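Local coordinates for type I polyketide synthase PikAII (PDB 3QP9), which is a C2-type ketoreductase domain of a modular polyketide synthase, a class thought to epimerise the growing polyketide chain rather than reduce its ketone, at residues A[53-58]-A[112-117]; A[153-158]-A[173-178]. One frame throughout, in Å; residues are numbered along the deposited sequence.

Contact 1. Residues A[53-58]-A[112-117]; sequences LVVVPE and SLLAWD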
loop_
_atom_site.group_PDB
_atom_site.type_symbol
_atom_site.label_atom_id
_atom_site.label_comp_id
_atom_site.label_asym_id
_atom_site.label_seq_id
_atom_site.Cartn_x
_atom_site.Cartn_y
_atom_site.Cartn_z
ATOM N N LEU A 53 17.042 -14.477 15.124
ATOM C CA LEU A 53 17.930 -14.007 14.082
ATOM C C LEU A 53 17.499 -12.601 13.709
ATOM O O LEU A 53 16.293 -12.359 13.470
ATOM C CB LEU A 53 17.848 -14.897 12.834
ATOM C CG LEU A 53 18.181 -16.381 13.001
ATOM C CD1 LEU A 53 18.239 -17.022 11.654
ATOM C CD2 LEU A 53 19.489 -16.629 13.808
ATOM N N VAL A 54 18.453 -11.694 13.657
ATOM C CA VAL A 54 18.170 -10.336 13.238
ATOM C C VAL A 54 18.825 -10.119 11.914
ATOM O O VAL A 54 20.033 -10.174 11.803
ATOM C CB VAL A 54 18.568 -9.298 14.295
ATOM C CG1 VAL A 54 18.226 -7.830 13.845
ATOM C CG2 VAL A 54 17.926 -9.689 15.607
ATOM N N VAL A 55 18.014 -10.000 10.884
ATOM C CA VAL A 55 18.515 -9.731 9.578
ATOM C C VAL A 55 18.646 -8.275 9.244
ATOM O O VAL A 55 17.644 -7.641 9.019
ATOM C CB VAL A 55 17.644 -10.365 8.546
ATOM C CG1 VAL A 55 18.362 -10.395 7.206
ATOM C CG2 VAL A 55 17.262 -11.749 9.003
ATOM N N VAL A 56 19.889 -7.790 9.128
ATOM C CA VAL A 56 20.244 -6.400 8.941
ATOM C C VAL A 56 20.871 -6.213 7.552
ATOM O O VAL A 56 21.645 -7.064 7.086
ATOM C CB VAL A 56 21.245 -6.026 10.045
ATOM C CG1 VAL A 56 21.564 -4.560 10.084
ATOM C CG2 VAL A 56 20.659 -6.479 11.372
ATOM N N PRO A 57 20.528 -5.116 6.842
ATOM C CA PRO A 57 21.253 -4.880 5.598
ATOM C C PRO A 57 22.721 -4.534 5.925
ATOM O O PRO A 57 22.988 -3.832 6.907
ATOM C CB PRO A 57 20.494 -3.730 4.939
ATOM C CG PRO A 57 19.187 -3.688 5.613
ATOM C CD PRO A 57 19.411 -4.184 7.020
ATOM N N GLU A 58 23.638 -5.097 5.127
ATOM C CA GLU A 58 25.110 -5.071 5.344
ATOM C C GLU A 58 25.762 -3.783 5.839
ATOM O O GLU A 58 26.380 -3.764 6.899
ATOM C CB GLU A 58 25.841 -5.497 4.067
ATOM C CG GLU A 58 27.185 -6.180 4.336
ATOM C CD GLU A 58 27.612 -7.041 3.180
ATOM O OE1 GLU A 58 26.998 -6.898 2.095
ATOM O OE2 GLU A 58 28.548 -7.858 3.353
ATOM N N SER A 112 13.287 -9.015 10.704
ATOM C CA SER A 112 13.952 -8.387 9.540
ATOM C C SER A 112 14.068 -6.894 9.704
ATOM O O SER A 112 13.018 -6.190 9.859
ATOM C CB SER A 112 13.167 -8.663 8.310
ATOM O OG SER A 112 13.749 -8.006 7.203
ATOM N N LEU A 113 15.300 -6.363 9.683
ATOM C CA LEU A 113 15.422 -4.880 9.568
ATOM C C LEU A 113 15.638 -4.459 8.098
ATOM O O LEU A 113 16.115 -3.344 7.856
ATOM C CB LEU A 113 16.560 -4.339 10.498
ATOM C CG LEU A 113 16.504 -4.780 11.975
ATOM C CD1 LEU A 113 17.586 -4.057 12.817
ATOM C CD2 LEU A 113 15.123 -4.504 12.641
ATOM N N LEU A 114 15.361 -5.339 7.136
ATOM C CA LEU A 114 15.757 -5.076 5.714
ATOM C C LEU A 114 15.058 -3.868 5.098
ATOM O O LEU A 114 15.604 -3.228 4.215
ATOM C CB LEU A 114 15.536 -6.285 4.774
ATOM C CG LEU A 114 16.417 -7.526 5.075
ATOM C CD1 LEU A 114 15.978 -8.698 4.219
ATOM C CD2 LEU A 114 17.950 -7.165 4.817
ATOM N N ALA A 115 13.860 -3.554 5.589
ATOM C CA ALA A 115 13.105 -2.414 5.031
ATOM C C ALA A 115 13.831 -1.071 5.256
ATOM O O ALA A 115 13.580 -0.104 4.512
ATOM C CB ALA A 115 11.670 -2.423 5.646
ATOM N N TRP A 116 14.753 -1.041 6.234
ATOM C CA TRP A 116 15.456 0.190 6.567
ATOM C C TRP A 116 16.392 0.609 5.471
ATOM O O TRP A 116 16.763 1.770 5.422
ATOM C CB TRP A 116 16.235 0.132 7.880
ATOM C CG TRP A 116 15.364 -0.129 9.041
ATOM C CD1 TRP A 116 14.003 -0.365 9.038
ATOM C CD2 TRP A 116 15.785 -0.204 10.385
ATOM N NE1 TRP A 116 13.560 -0.587 10.340
ATOM C CE2 TRP A 116 14.650 -0.505 11.171
ATOM C CE3 TRP A 116 17.022 -0.081 11.005
ATOM C CZ2 TRP A 116 14.730 -0.683 12.533
ATOM C CZ3 TRP A 116 17.097 -0.274 12.371
ATOM C CH2 TRP A 116 15.951 -0.506 13.123
ATOM N N ASP A 117 16.708 -0.319 4.574
ATOM C CA ASP A 117 17.497 0.016 3.434
ATOM C C ASP A 117 16.650 0.733 2.365
ATOM O O ASP A 117 16.078 0.122 1.475
ATOM C CB ASP A 117 18.201 -1.215 2.862
ATOM C CG ASP A 117 19.235 -0.853 1.754
ATOM O OD1 ASP A 117 19.311 0.321 1.317
ATOM O OD2 ASP A 117 20.012 -1.751 1.356
#
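In the Rossmann-like N-terminal half of this ketoreductase, two neighbouring parallel strands, 51-57 and 109-112, run out side by side, and Val55 pairs with Ser112 at a CA-CA distance of 4.8 Å. The final interstrand bond runs from Leu113 N to Val55 O, 2.8 Å long. It is moderately bent, at 151°, and its donor is tilted 24° from the carbonyl plane. Immediately afterwards the second strand turns: Ser112 OG, set anti to its backbone N, accepts from Leu114 N over 3.1 Å, an ST turn that leads into the 3-10 segment 114-116.

Leu113 and Leu114 point to different sides of the strand pair. Leu113 lies with Val54 and Val56 on the side covered by helix 65-73, where its CD1 is 4.0 Å from Val54 CG1, and the side chains of Leu113 and Val56 lie side by side. Leu114 joins Val55 and Ser112 on the side facing helix 130-144. Its CD2 reaches back to strand 51-57, touching Val55 CG1 at 4.0 Å and Pro57 CG at 3.8 Å, and both leucine and valine also meet Val83 of strand 77-83.

Pro57, the last residue of its strand, cannot offer a backbone N-H, and contact here passes to its ring carbons. Asp117 brings its methylene carbon to the ring, while its carboxylate oxygen OD1 is bonded to Ser119 OG. Through the CD corner of the ring, Pro57 rests 3.5 Å from Leu113 O, the same carbonyl oxygen that accepts from Trp116 N.

Contact 2. Residues A[153-158]-A[173-178]; sequences CVTHGA and AMVWGM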
loop_
_atom_site.group_PDB
_atom_site.type_symbol
_atom_site.label_atom_id
_atom_site.label_comp_id
_atom_site.label_asym_id
_atom_site.label_seq_id
_atom_site.Cartn_x
_atom_site.Cartn_y
_atom_site.Cartn_z
ATOM N N CYS A 153 8.635 -8.259 10.363
ATOM C CA CYS A 153 9.320 -7.205 9.566
ATOM C C CYS A 153 9.091 -5.878 10.215
ATOM O O CYS A 153 7.976 -5.509 10.458
ATOM C CB CYS A 153 8.806 -7.174 8.100
ATOM S SG CYS A 153 9.245 -8.687 7.192
ATOM N N VAL A 154 10.159 -5.184 10.548
ATOM C CA VAL A 154 10.056 -3.924 11.257
ATOM C C VAL A 154 10.315 -2.771 10.320
ATOM O O VAL A 154 11.283 -2.810 9.534
ATOM C CB VAL A 154 10.984 -3.929 12.467
ATOM C CG1 VAL A 154 10.986 -2.571 13.192
ATOM C CG2 VAL A 154 10.520 -5.049 13.492
ATOM N N THR A 155 9.440 -1.728 10.356
ATOM C CA THR A 155 9.633 -0.555 9.551
ATOM C C THR A 155 9.706 0.640 10.498
ATOM O O THR A 155 9.511 0.483 11.677
ATOM C CB THR A 155 8.443 -0.340 8.559
ATOM O OG1 THR A 155 7.201 -0.277 9.323
ATOM C CG2 THR A 155 8.401 -1.466 7.478
ATOM N N HIS A 156 10.023 1.840 9.983
ATOM C CA HIS A 156 9.905 3.113 10.768
ATOM C C HIS A 156 9.344 4.140 9.831
ATOM O O HIS A 156 9.780 4.232 8.693
ATOM C CB HIS A 156 11.284 3.573 11.383
ATOM C CG HIS A 156 12.365 3.803 10.379
ATOM N ND1 HIS A 156 12.641 5.055 9.868
ATOM C CD2 HIS A 156 13.255 2.944 9.792
ATOM C CE1 HIS A 156 13.629 4.964 8.986
ATOM N NE2 HIS A 156 14.018 3.694 8.915
ATOM N N GLY A 157 8.360 4.903 10.294
ATOM C CA GLY A 157 7.729 5.967 9.465
ATOM C C GLY A 157 6.823 5.439 8.335
ATOM O O GLY A 157 6.477 6.185 7.446
ATOM N N ALA A 158 6.494 4.152 8.328
ATOM C CA ALA A 158 5.700 3.596 7.261
ATOM C C ALA A 158 4.149 3.813 7.298
ATOM O O ALA A 158 3.480 3.684 6.247
ATOM C CB ALA A 158 6.062 2.097 7.026
ATOM N N ALA A 173 6.110 1.503 3.591
ATOM C CA ALA A 173 4.706 0.971 3.555
ATOM C C ALA A 173 4.578 -0.129 2.514
ATOM O O ALA A 173 3.641 -0.878 2.624
ATOM C CB ALA A 173 3.653 2.096 3.240
ATOM N N MET A 174 5.480 -0.214 1.492
ATOM C CA MET A 174 5.359 -1.313 0.451
ATOM C C MET A 174 5.663 -2.658 1.067
ATOM O O MET A 174 5.116 -3.678 0.655
ATOM C CB MET A 174 6.277 -1.111 -0.765
ATOM C CG MET A 174 6.014 0.229 -1.406
ATOM S SD MET A 174 6.583 0.410 -3.082
ATOM C CE MET A 174 8.337 0.590 -2.704
ATOM N N VAL A 175 6.506 -2.685 2.091
ATOM C CA VAL A 175 6.677 -3.920 2.822
ATOM C C VAL A 175 5.418 -4.351 3.585
ATOM O O VAL A 175 5.093 -5.545 3.672
ATOM C CB VAL A 175 7.853 -3.790 3.756
ATOM C CG1 VAL A 175 7.827 -4.914 4.794
ATOM C CG2 VAL A 175 9.097 -3.769 2.905
ATOM N N TRP A 176 4.686 -3.393 4.106
ATOM C CA TRP A 176 3.386 -3.703 4.749
ATOM C C TRP A 176 2.455 -4.273 3.717
ATOM O O TRP A 176 1.708 -5.246 3.983
ATOM C CB TRP A 176 2.725 -2.446 5.422
ATOM C CG TRP A 176 3.369 -2.129 6.780
ATOM C CD1 TRP A 176 4.674 -1.687 6.988
ATOM C CD2 TRP A 176 2.825 -2.308 8.085
ATOM N NE1 TRP A 176 4.918 -1.541 8.297
ATOM C CE2 TRP A 176 3.817 -1.914 9.000
ATOM C CE3 TRP A 176 1.565 -2.758 8.579
ATOM C CZ2 TRP A 176 3.635 -1.950 10.395
ATOM C CZ3 TRP A 176 1.375 -2.747 9.926
ATOM C CH2 TRP A 176 2.408 -2.364 10.851
ATOM N N GLY A 177 2.413 -3.677 2.538
ATOM C CA GLY A 177 1.443 -4.195 1.553
ATOM C C GLY A 177 1.759 -5.638 1.185
ATOM O O GLY A 177 0.873 -6.519 1.123
ATOM N N MET A 178 3.047 -5.887 0.909
ATOM C CA MET A 178 3.435 -7.243 0.510
ATOM C C MET A 178 3.300 -8.216 1.698
ATOM O O MET A 178 2.876 -9.368 1.503
ATOM C CB MET A 178 4.902 -7.215 0.072
ATOM C CG MET A 178 5.433 -8.600 -0.359
ATOM S SD MET A 178 7.092 -8.185 -0.981
ATOM C CE MET A 178 7.947 -8.320 0.552
#
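The indole of Trp176 meets Thr155 through its pyrrole edge: NE1 donates to Thr155 OG1 at 2.8 Å, with the oxygen close to the ring plane. The bond is nearly straight, at 168°. Thr155 CB lies at the same edge, and Ala158 CB approaches the ring obliquely, 4.0 Å from Trp176 CD1. Leu193 and Asp195 of strand 190-196 also touch the indole.

This is the strand-helix half of a Rossmann-type beta-alpha-beta unit, strand 151-156, helix 170-185 and strand 190-196. The helix segment runs roughly antiparallel to the strand segment, at 148°, with axes 9.0 Å apart. Val175 CG1 makes an apolar contact with Cys153 CB at 4.1 Å. Separately, the methyl carbon Ala173 CB packs on the carbonyl oxygen Ala158 O at 3.4 Å.

With chi1 at 56°, Thr155 places OG1 between its backbone N and carbonyl carbon, within reach of both the indole and Asp195 OD2. That carboxylate oxygen also bonds Ala158 N. If Asp195 is ionised, as is likely, OG1 is the probable donor to its OD2. The hydroxyl thus bridges indole N-H and carboxylate, so that these buried polar groups satisfy one another, and the straight, near-planar bond probably helps to hold the indole's rotation.

The two contacts follow one another along the chain, contact 1 closing before contact 2 opens, with centres about 12 Å apart. Strand 109-112 lies between strands 51-57 and 151-156 in the parallel array, so residues 112-117 of contact 1 also touch the strand of contact 2: Ser112 O probably accepts a hydrogen bond from Val154 N at 3.1 Å. Past the end of strand 109-112, Trp116 meets His156 edge to face and Ala115 packs on Thr155, both in strand 151-156. Helix 130-144 is shared, its Thr135 touching both Leu114 and Val175. Both contacts belong to the N-terminal half; contact 2 is nearer the chain's centre, where helix 413-426, within the KR-family region, packs on its helix.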